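PDB 5IKY: oxalate biosynthetic component 1, which makes oxalate as a bifunctional, quorum-sensing-dependent enzyme that combines serine hydrolase and lyase activities. Local coordinates for residues S973-H981 with R999-Y1009; L267-I275 with R696-N706. All coordinates share one frame; numbering follows the deposited sequence.

Interaction 1: S973-H981 with R999-Y1009; sequences SFGSAADIH and RSLAGTTSRHY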
loop_
_atom_site.group_PDB
_atom_site.type_symbol
_atom_site.label_atom_id
_atom_site.label_comp_id
_atom_site.label_asym_id
_atom_site.label_seq_id
_atom_site.Cartn_x
_atom_site.Cartn_y
_atom_site.Cartn_z
ATOM N N SER A 973 24.692 7.448 -7.855
ATOM C CA SER A 973 23.656 8.349 -7.368
ATOM C C SER A 973 22.762 7.687 -6.324
ATOM O O SER A 973 22.162 6.642 -6.575
ATOM C CB SER A 973 22.805 8.856 -8.539
ATOM O OG SER A 973 21.830 9.789 -8.104
ATOM N N PHE A 974 22.683 8.302 -5.147
ATOM C CA PHE A 974 21.770 7.853 -4.103
ATOM C C PHE A 974 20.574 8.791 -4.024
ATOM O O PHE A 974 20.717 9.973 -3.703
ATOM C CB PHE A 974 22.479 7.778 -2.750
ATOM C CG PHE A 974 23.525 6.703 -2.672
ATOM C CD1 PHE A 974 24.850 6.981 -2.971
ATOM C CD2 PHE A 974 23.183 5.413 -2.301
ATOM C CE1 PHE A 974 25.813 5.993 -2.900
ATOM C CE2 PHE A 974 24.141 4.420 -2.229
ATOM C CZ PHE A 974 25.459 4.709 -2.529
ATOM N N GLY A 975 19.393 8.259 -4.322
ATOM C CA GLY A 975 18.187 9.062 -4.355
ATOM C C GLY A 975 18.200 10.028 -5.522
ATOM O O GLY A 975 18.311 11.240 -5.336
ATOM N N SER A 976 18.095 9.491 -6.733
ATOM C CA SER A 976 18.050 10.319 -7.932
ATOM C C SER A 976 16.715 11.048 -8.031
ATOM O O SER A 976 15.669 10.426 -8.219
ATOM C CB SER A 976 18.288 9.472 -9.182
ATOM O OG SER A 976 19.549 8.834 -9.127
ATOM N N ALA A 977 16.759 12.370 -7.902
ATOM C CA ALA A 977 15.551 13.187 -7.887
ATOM C C ALA A 977 15.238 13.762 -9.265
ATOM O O ALA A 977 14.380 14.633 -9.408
ATOM C CB ALA A 977 15.688 14.306 -6.867
ATOM N N ALA A 978 15.942 13.267 -10.277
ATOM C CA ALA A 978 15.721 13.694 -11.652
ATOM C C ALA A 978 15.859 12.503 -12.589
ATOM O O ALA A 978 16.549 11.534 -12.270
ATOM C CB ALA A 978 16.697 14.799 -12.037
ATOM N N ASP A 979 15.198 12.574 -13.740
ATOM C CA ASP A 979 15.253 11.491 -14.713
ATOM C C ASP A 979 16.649 11.329 -15.293
ATOM O O ASP A 979 17.349 12.311 -15.542
ATOM C CB ASP A 979 14.253 11.730 -15.846
ATOM C CG ASP A 979 12.823 11.448 -15.434
ATOM O OD1 ASP A 979 12.618 10.678 -14.472
ATOM O OD2 ASP A 979 11.902 11.988 -16.083
ATOM N N ILE A 980 17.050 10.080 -15.497
ATOM C CA ILE A 980 18.294 9.786 -16.194
ATOM C C ILE A 980 17.996 9.549 -17.666
ATOM O O ILE A 980 17.406 8.532 -18.034
ATOM C CB ILE A 980 19.008 8.558 -15.611
ATOM C CG1 ILE A 980 19.333 8.781 -14.133
ATOM C CG2 ILE A 980 20.276 8.263 -16.398
ATOM C CD1 ILE A 980 20.021 7.603 -13.478
ATOM N N HIS A 981 18.389 10.500 -18.505
ATOM C CA HIS A 981 18.162 10.383 -19.937
ATOM C C HIS A 981 19.074 9.312 -20.515
ATOM O O HIS A 981 20.242 9.563 -20.813
ATOM C CB HIS A 981 18.389 11.725 -20.624
ATOM C CG HIS A 981 17.581 12.842 -20.039
ATOM N ND1 HIS A 981 16.381 13.254 -20.577
ATOM C CD2 HIS A 981 17.796 13.624 -18.955
ATOM C CE1 HIS A 981 15.894 14.245 -19.852
ATOM N NE2 HIS A 981 16.734 14.490 -18.862
ATOM N N ARG A 999 10.267 12.493 -2.462
ATOM C CA ARG A 999 10.801 13.677 -3.125
ATOM C C ARG A 999 11.547 13.284 -4.394
ATOM O O ARG A 999 11.478 13.992 -5.402
ATOM C CB ARG A 999 11.716 14.471 -2.195
ATOM C CG ARG A 999 11.883 15.920 -2.633
ATOM C CD ARG A 999 12.918 16.669 -1.808
ATOM N NE ARG A 999 13.082 18.038 -2.295
ATOM C CZ ARG A 999 14.172 18.776 -2.114
ATOM N NH1 ARG A 999 15.210 18.282 -1.454
ATOM N NH2 ARG A 999 14.223 20.010 -2.595
ATOM N N SER A 1000 12.250 12.154 -4.346
ATOM C CA SER A 1000 12.894 11.614 -5.536
ATOM C C SER A 1000 11.860 11.061 -6.508
ATOM O O SER A 1000 12.011 11.192 -7.722
ATOM C CB SER A 1000 13.897 10.524 -5.168
ATOM O OG SER A 1000 15.006 11.060 -4.468
ATOM N N LEU A 1001 10.813 10.441 -5.969
ATOM C CA LEU A 1001 9.736 9.913 -6.798
ATOM C C LEU A 1001 9.021 11.028 -7.549
ATOM O O LEU A 1001 8.793 10.928 -8.752
ATOM C CB LEU A 1001 8.733 9.131 -5.953
ATOM C CG LEU A 1001 8.867 7.609 -5.990
ATOM C CD1 LEU A 1001 7.702 6.968 -5.271
ATOM C CD2 LEU A 1001 8.947 7.113 -7.419
ATOM N N ALA A 1002 8.678 12.093 -6.830
ATOM C CA ALA A 1002 7.981 13.231 -7.422
ATOM C C ALA A 1002 8.819 13.904 -8.506
ATOM O O ALA A 1002 8.283 14.555 -9.402
ATOM C CB ALA A 1002 7.606 14.240 -6.344
ATOM N N GLY A 1003 10.135 13.742 -8.422
ATOM C CA GLY A 1003 11.038 14.366 -9.369
ATOM C C GLY A 1003 11.404 13.477 -10.543
ATOM O O GLY A 1003 12.139 13.897 -11.437
ATOM N N THR A 1004 10.893 12.249 -10.546
ATOM C CA THR A 1004 11.231 11.289 -11.592
ATOM C C THR A 1004 9.991 10.717 -12.268
ATOM O O THR A 1004 8.870 10.915 -11.799
ATOM C CB THR A 1004 12.071 10.127 -11.039
ATOM O OG1 THR A 1004 11.429 9.582 -9.878
ATOM C CG2 THR A 1004 13.460 10.615 -10.660
ATOM N N THR A 1005 10.198 10.008 -13.374
ATOM C CA THR A 1005 9.090 9.435 -14.132
ATOM C C THR A 1005 9.322 7.965 -14.464
ATOM O O THR A 1005 8.497 7.335 -15.124
ATOM C CB THR A 1005 8.843 10.204 -15.449
ATOM O OG1 THR A 1005 10.012 10.135 -16.274
ATOM C CG2 THR A 1005 8.506 11.664 -15.169
ATOM N N SER A 1006 10.446 7.422 -14.008
ATOM C CA SER A 1006 10.769 6.020 -14.248
ATOM C C SER A 1006 9.832 5.108 -13.463
ATOM O O SER A 1006 9.560 5.354 -12.289
ATOM C CB SER A 1006 12.225 5.730 -13.872
ATOM O OG SER A 1006 12.567 4.379 -14.132
ATOM N N ARG A 1007 9.343 4.057 -14.116
ATOM C CA ARG A 1007 8.426 3.118 -13.474
ATOM C C ARG A 1007 9.154 2.128 -12.564
ATOM O O ARG A 1007 8.530 1.454 -11.742
ATOM C CB ARG A 1007 7.621 2.352 -14.526
ATOM C CG ARG A 1007 6.713 3.221 -15.379
ATOM C CD ARG A 1007 5.899 2.369 -16.342
ATOM N NE ARG A 1007 5.035 3.175 -17.201
ATOM C CZ ARG A 1007 3.762 3.446 -16.937
ATOM N NH1 ARG A 1007 3.195 2.972 -15.834
ATOM N NH2 ARG A 1007 3.053 4.188 -17.776
ATOM N N HIS A 1008 10.474 2.047 -12.714
ATOM C CA HIS A 1008 11.284 1.114 -11.935
ATOM C C HIS A 1008 11.282 1.436 -10.441
ATOM O O HIS A 1008 11.500 0.554 -9.610
ATOM C CB HIS A 1008 12.724 1.098 -12.457
ATOM C CG HIS A 1008 12.872 0.464 -13.805
ATOM N ND1 HIS A 1008 12.592 -0.866 -14.036
ATOM C CD2 HIS A 1008 13.278 0.974 -14.992
ATOM C CE1 HIS A 1008 12.814 -1.146 -15.309
ATOM N NE2 HIS A 1008 13.232 -0.046 -15.910
ATOM N N TYR A 1009 11.034 2.698 -10.104
ATOM C CA TYR A 1009 11.039 3.137 -8.710
ATOM C C TYR A 1009 9.764 2.738 -7.971
ATOM O O TYR A 1009 9.687 2.855 -6.747
ATOM C CB TYR A 1009 11.214 4.656 -8.624
ATOM C CG TYR A 1009 12.521 5.185 -9.174
ATOM C CD1 TYR A 1009 13.654 4.384 -9.234
ATOM C CD2 TYR A 1009 12.621 6.494 -9.625
ATOM C CE1 TYR A 1009 14.848 4.872 -9.736
ATOM C CE2 TYR A 1009 13.807 6.992 -10.125
ATOM C CZ TYR A 1009 14.916 6.178 -10.180
ATOM O OH TYR A 1009 16.092 6.679 -10.682
HETATM O O HOH W 1 15.835 8.662 -12.864
#
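A contact between the loop leaving strand 969-976 and the C-terminal end of helix 998-1002 with the loop after it, in the alpha/beta-hydrolase domain, is held by the Asp979–Thr1005 pair. The closest pair of CA atoms, Ala977 and Ser1000, lies at the helix, 3.9 Å apart. One turn on, Gly1003 O receives a CA-H contact from Ala978 CA at 3.6 Å, with 152° at the hydrogen. Asn860 of helix 849-860 bonds both sides, to Gly1003 O and to Asp979 N. Thr1004 lays its methyl CG2 against the opposing backbone, 3.3 Å from Ser976 O, while its OG1 turns back to its own helix end, bonding Ser1000 O. A water spans the segments, donating to Ala978 O and lying 3.0 Å from Tyr1009 OH. Two hydrogen bonds grip the carboxylate of Asp979. Thr1005 sets OG1 between its backbone N and carbonyl carbon (chi1 61°), beside its own amide, so both reach one carboxylate; with a bond to each oxygen, that carboxylate's rotation is restrained. Thr1005 N reaches Asp979 OD1 at 2.7 Å on the syn lone pair, whereas Thr1005 OG1 donates to Asp979 OD2 from 37° above the carboxylate plane.

Interaction 2: L267-I275 with R696-N706; sequences LLDLEPSAI and RYNSDYSNVVN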
loop_
_atom_site.group_PDB
_atom_site.type_symbol
_atom_site.label_atom_id
_atom_site.label_comp_id
_atom_site.label_asym_id
_atom_site.label_seq_id
_atom_site.Cartn_x
_atom_site.Cartn_y
_atom_site.Cartn_z
ATOM N N LEU A 267 -10.233 4.086 6.246
ATOM C CA LEU A 267 -9.815 3.628 4.926
ATOM C C LEU A 267 -9.454 4.794 4.008
ATOM O O LEU A 267 -8.508 4.701 3.231
ATOM C CB LEU A 267 -10.908 2.770 4.285
ATOM C CG LEU A 267 -11.000 1.339 4.817
ATOM C CD1 LEU A 267 -12.117 0.566 4.127
ATOM C CD2 LEU A 267 -9.667 0.628 4.641
ATOM N N LEU A 268 -10.205 5.888 4.097
ATOM C CA LEU A 268 -9.899 7.084 3.316
ATOM C C LEU A 268 -8.524 7.650 3.680
ATOM O O LEU A 268 -7.830 8.209 2.832
ATOM C CB LEU A 268 -10.973 8.153 3.523
ATOM C CG LEU A 268 -12.358 7.908 2.922
ATOM C CD1 LEU A 268 -13.308 8.997 3.375
ATOM C CD2 LEU A 268 -12.301 7.846 1.404
ATOM N N ASP A 269 -8.141 7.501 4.946
ATOM C CA ASP A 269 -6.842 7.970 5.429
ATOM C C ASP A 269 -5.701 7.030 5.050
ATOM O O ASP A 269 -4.651 7.470 4.579
ATOM C CB ASP A 269 -6.863 8.142 6.950
ATOM C CG ASP A 269 -7.295 9.529 7.380
ATOM O OD1 ASP A 269 -7.045 10.495 6.629
ATOM O OD2 ASP A 269 -7.869 9.656 8.484
ATOM N N LEU A 270 -5.910 5.735 5.265
ATOM C CA LEU A 270 -4.862 4.738 5.071
ATOM C C LEU A 270 -4.798 4.219 3.636
ATOM O O LEU A 270 -3.737 3.803 3.166
ATOM C CB LEU A 270 -5.071 3.569 6.036
ATOM C CG LEU A 270 -4.917 3.867 7.529
ATOM C CD1 LEU A 270 -5.306 2.658 8.362
ATOM C CD2 LEU A 270 -3.492 4.276 7.836
ATOM N N GLU A 271 -5.936 4.233 2.948
ATOM C CA GLU A 271 -6.018 3.719 1.583
ATOM C C GLU A 271 -6.799 4.670 0.672
ATOM O O GLU A 271 -7.888 4.331 0.214
ATOM C CB GLU A 271 -6.676 2.336 1.576
ATOM C CG GLU A 271 -6.037 1.322 2.522
ATOM C CD GLU A 271 -4.721 0.772 1.998
ATOM O OE1 GLU A 271 -4.443 0.925 0.789
ATOM O OE2 GLU A 271 -3.963 0.187 2.799
ATOM N N PRO A 272 -6.230 5.856 0.394
ATOM C CA PRO A 272 -6.926 6.952 -0.298
ATOM C C PRO A 272 -7.432 6.611 -1.701
ATOM O O PRO A 272 -8.447 7.163 -2.129
ATOM C CB PRO A 272 -5.857 8.052 -0.381
ATOM C CG PRO A 272 -4.851 7.704 0.657
ATOM C CD PRO A 272 -4.837 6.211 0.716
ATOM N N SER A 273 -6.737 5.726 -2.409
ATOM C CA SER A 273 -7.091 5.426 -3.794
ATOM C C SER A 273 -8.025 4.226 -3.921
ATOM O O SER A 273 -8.634 4.016 -4.971
ATOM C CB SER A 273 -5.828 5.185 -4.622
ATOM O OG SER A 273 -5.024 6.353 -4.668
ATOM N N ALA A 274 -8.135 3.446 -2.851
ATOM C CA ALA A 274 -8.966 2.248 -2.857
ATOM C C ALA A 274 -10.405 2.573 -3.225
ATOM O O ALA A 274 -11.019 3.462 -2.636
ATOM C CB ALA A 274 -8.912 1.559 -1.498
ATOM N N ILE A 275 -10.936 1.858 -4.211
ATOM C CA ILE A 275 -12.328 2.020 -4.597
ATOM C C ILE A 275 -13.199 1.284 -3.588
ATOM O O ILE A 275 -13.076 0.073 -3.411
ATOM C CB ILE A 275 -12.586 1.506 -6.025
ATOM C CG1 ILE A 275 -11.823 2.368 -7.031
ATOM C CG2 ILE A 275 -14.075 1.515 -6.347
ATOM C CD1 ILE A 275 -11.848 1.835 -8.448
ATOM N N ARG A 696 2.184 11.355 -2.601
ATOM C CA ARG A 696 1.830 11.635 -1.215
ATOM C C ARG A 696 2.084 10.428 -0.312
ATOM O O ARG A 696 2.143 9.291 -0.782
ATOM C CB ARG A 696 0.354 12.026 -1.121
ATOM C CG ARG A 696 0.060 13.500 -0.986
ATOM C CD ARG A 696 -1.448 13.706 -0.914
ATOM N NE ARG A 696 -2.074 12.786 0.034
ATOM C CZ ARG A 696 -3.160 12.061 -0.223
ATOM N NH1 ARG A 696 -3.757 12.146 -1.404
ATOM N NH2 ARG A 696 -3.654 11.250 0.704
ATOM N N TYR A 697 2.223 10.680 0.986
ATOM C CA TYR A 697 2.149 9.614 1.976
ATOM C C TYR A 697 0.695 9.413 2.368
ATOM O O TYR A 697 -0.109 10.341 2.281
ATOM C CB TYR A 697 2.969 9.942 3.228
ATOM C CG TYR A 697 4.461 9.769 3.088
ATOM C CD1 TYR A 697 5.024 8.511 2.919
ATOM C CD2 TYR A 697 5.313 10.864 3.157
ATOM C CE1 TYR A 697 6.393 8.351 2.801
ATOM C CE2 TYR A 697 6.680 10.715 3.041
ATOM C CZ TYR A 697 7.215 9.459 2.863
ATOM O OH TYR A 697 8.579 9.316 2.747
ATOM N N ASN A 698 0.353 8.207 2.806
ATOM C CA ASN A 698 -0.927 8.003 3.465
ATOM C C ASN A 698 -0.803 8.486 4.911
ATOM O O ASN A 698 0.272 8.918 5.328
ATOM C CB ASN A 698 -1.366 6.539 3.391
ATOM C CG ASN A 698 -0.366 5.593 4.021
ATOM O OD1 ASN A 698 0.781 5.958 4.279
ATOM N ND2 ASN A 698 -0.796 4.360 4.256
ATOM N N SER A 699 -1.892 8.414 5.667
ATOM C CA SER A 699 -1.977 9.081 6.965
ATOM C C SER A 699 -0.892 8.691 7.975
ATOM O O SER A 699 -0.456 9.530 8.763
ATOM C CB SER A 699 -3.357 8.831 7.579
ATOM O OG SER A 699 -3.644 7.446 7.649
ATOM N N ASP A 700 -0.446 7.439 7.954
ATOM C CA ASP A 700 0.537 6.988 8.939
ATOM C C ASP A 700 1.854 6.525 8.311
ATOM O O ASP A 700 2.607 5.759 8.919
ATOM C CB ASP A 700 -0.055 5.867 9.799
ATOM C CG ASP A 700 -0.216 4.570 9.039
ATOM O OD1 ASP A 700 -0.279 4.609 7.791
ATOM O OD2 ASP A 700 -0.280 3.504 9.685
ATOM N N TYR A 701 2.116 6.991 7.093
ATOM C CA TYR A 701 3.366 6.716 6.385
ATOM C C TYR A 701 3.585 5.222 6.150
ATOM O O TYR A 701 4.704 4.721 6.274
ATOM C CB TYR A 701 4.550 7.320 7.152
ATOM C CG TYR A 701 4.403 8.810 7.368
ATOM C CD1 TYR A 701 4.864 9.714 6.422
ATOM C CD2 TYR A 701 3.785 9.312 8.507
ATOM C CE1 TYR A 701 4.720 11.075 6.604
ATOM C CE2 TYR A 701 3.639 10.673 8.698
ATOM C CZ TYR A 701 4.109 11.549 7.743
ATOM O OH TYR A 701 3.971 12.905 7.926
ATOM N N SER A 702 2.508 4.524 5.798
ATOM C CA SER A 702 2.563 3.097 5.491
ATOM C C SER A 702 2.761 2.855 4.001
ATOM O O SER A 702 3.155 1.766 3.586
ATOM C CB SER A 702 1.279 2.395 5.945
ATOM O OG SER A 702 1.022 2.616 7.316
ATOM N N ASN A 703 2.469 3.871 3.199
ATOM C CA ASN A 703 2.430 3.699 1.755
ATOM C C ASN A 703 2.563 5.028 1.019
ATOM O O ASN A 703 2.428 6.097 1.617
ATOM C CB ASN A 703 1.127 3.000 1.355
ATOM C CG ASN A 703 1.197 2.360 -0.017
ATOM O OD1 ASN A 703 2.274 2.004 -0.498
ATOM N ND2 ASN A 703 0.043 2.214 -0.659
ATOM N N VAL A 704 2.836 4.952 -0.279
ATOM C CA VAL A 704 2.914 6.136 -1.123
ATOM C C VAL A 704 1.796 6.102 -2.158
ATOM O O VAL A 704 1.607 5.099 -2.844
ATOM C CB VAL A 704 4.279 6.238 -1.833
ATOM C CG1 VAL A 704 4.393 7.559 -2.573
ATOM C CG2 VAL A 704 5.412 6.096 -0.825
ATOM N N VAL A 705 1.052 7.201 -2.265
ATOM C CA VAL A 705 -0.093 7.262 -3.168
ATOM C C VAL A 705 0.104 8.315 -4.256
ATOM O O VAL A 705 1.075 9.069 -4.228
ATOM C CB VAL A 705 -1.394 7.562 -2.398
ATOM C CG1 VAL A 705 -1.519 6.642 -1.194
ATOM C CG2 VAL A 705 -1.428 9.012 -1.957
ATOM N N ASN A 706 -0.830 8.354 -5.206
ATOM C CA ASN A 706 -0.787 9.271 -6.348
ATOM C C ASN A 706 0.495 9.128 -7.162
ATOM O O ASN A 706 1.132 10.119 -7.523
ATOM C CB ASN A 706 -0.952 10.722 -5.888
ATOM C CG ASN A 706 -2.307 10.982 -5.258
ATOM O OD1 ASN A 706 -3.269 10.251 -5.503
ATOM N ND2 ASN A 706 -2.394 12.035 -4.448
HETATM O O HOH W 2 -5.819 8.621 -6.054
#
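Backbone meets backbone where Ser699 N, in the loop of the hairpin 696-697/704-705, donates to Asp269 O at the C-terminal end of helix 257-270, over 3.1 Å and at 159°. The donor stands above the carbonyl plane rather than on a lone pair. The next carbonyl is met in a cleaner way: Asn698 ND2 reaches Leu270 O at 3.2 Å, nearly straight at 168°, in the carbonyl plane and within 5° of its own amide plane. That amide is held flat from its other end, since Asn698 OD1 accepts Ser702 N in plane and Asn703 N from above. With CG between the backbone N and carbonyl carbon, the amide turns OD1 into the hairpin loop and ND2 out to the helix end. Beside these bonds, Leu270 lays its CD2 branch 3.2 Å from Ser699 OG.

Farther along the turn 271-274, the contact becomes largely packing, with Pro272 at its centre. Pro272 CD packs 3.9 Å from Val705 CG1, the two side chains crossing at about a right angle, and Pro272 CG lies 3.7 Å from Arg696 NH2. Val705 CG2 sits over the centre of the Arg696 guanidinium, whose NH1 forms a salt bridge with Asp531. A water links Ser273 OG to Asn706 OD1, 3.1 Å from the latter, while Asn706 ND2 bonds the same Asp531 carboxylate. The arrangement is a beta-hairpin of the cap region docked on a helix-to-strand turn of a TIM barrel. This turn leads into strand 275-278, at the end of the barrel away from the strand C-termini that carry the active site in such folds.

From the N terminus, the chain first lays down the barrel turn 267-275 and meets it again with hairpin 696-706, so interaction 2 closes a loop of 420 residues and ties the lyase-like barrel to the cap region. Interaction 1 opens later, between 973-981 and 999-1009, and closes a short loop of 17 residues within the hydrolase domain. The two are therefore in series, neither nested nor crossed. The centres of interactions 1 and 2 are about 21 Å apart. Side chains of the two contacts and their flanks bridge that step: Tyr697 and Val704 touch Val998, just before 999-1009, and Leu1001 touches Leu707, just after 696-706, placing the hairpin between barrel and hydrolase.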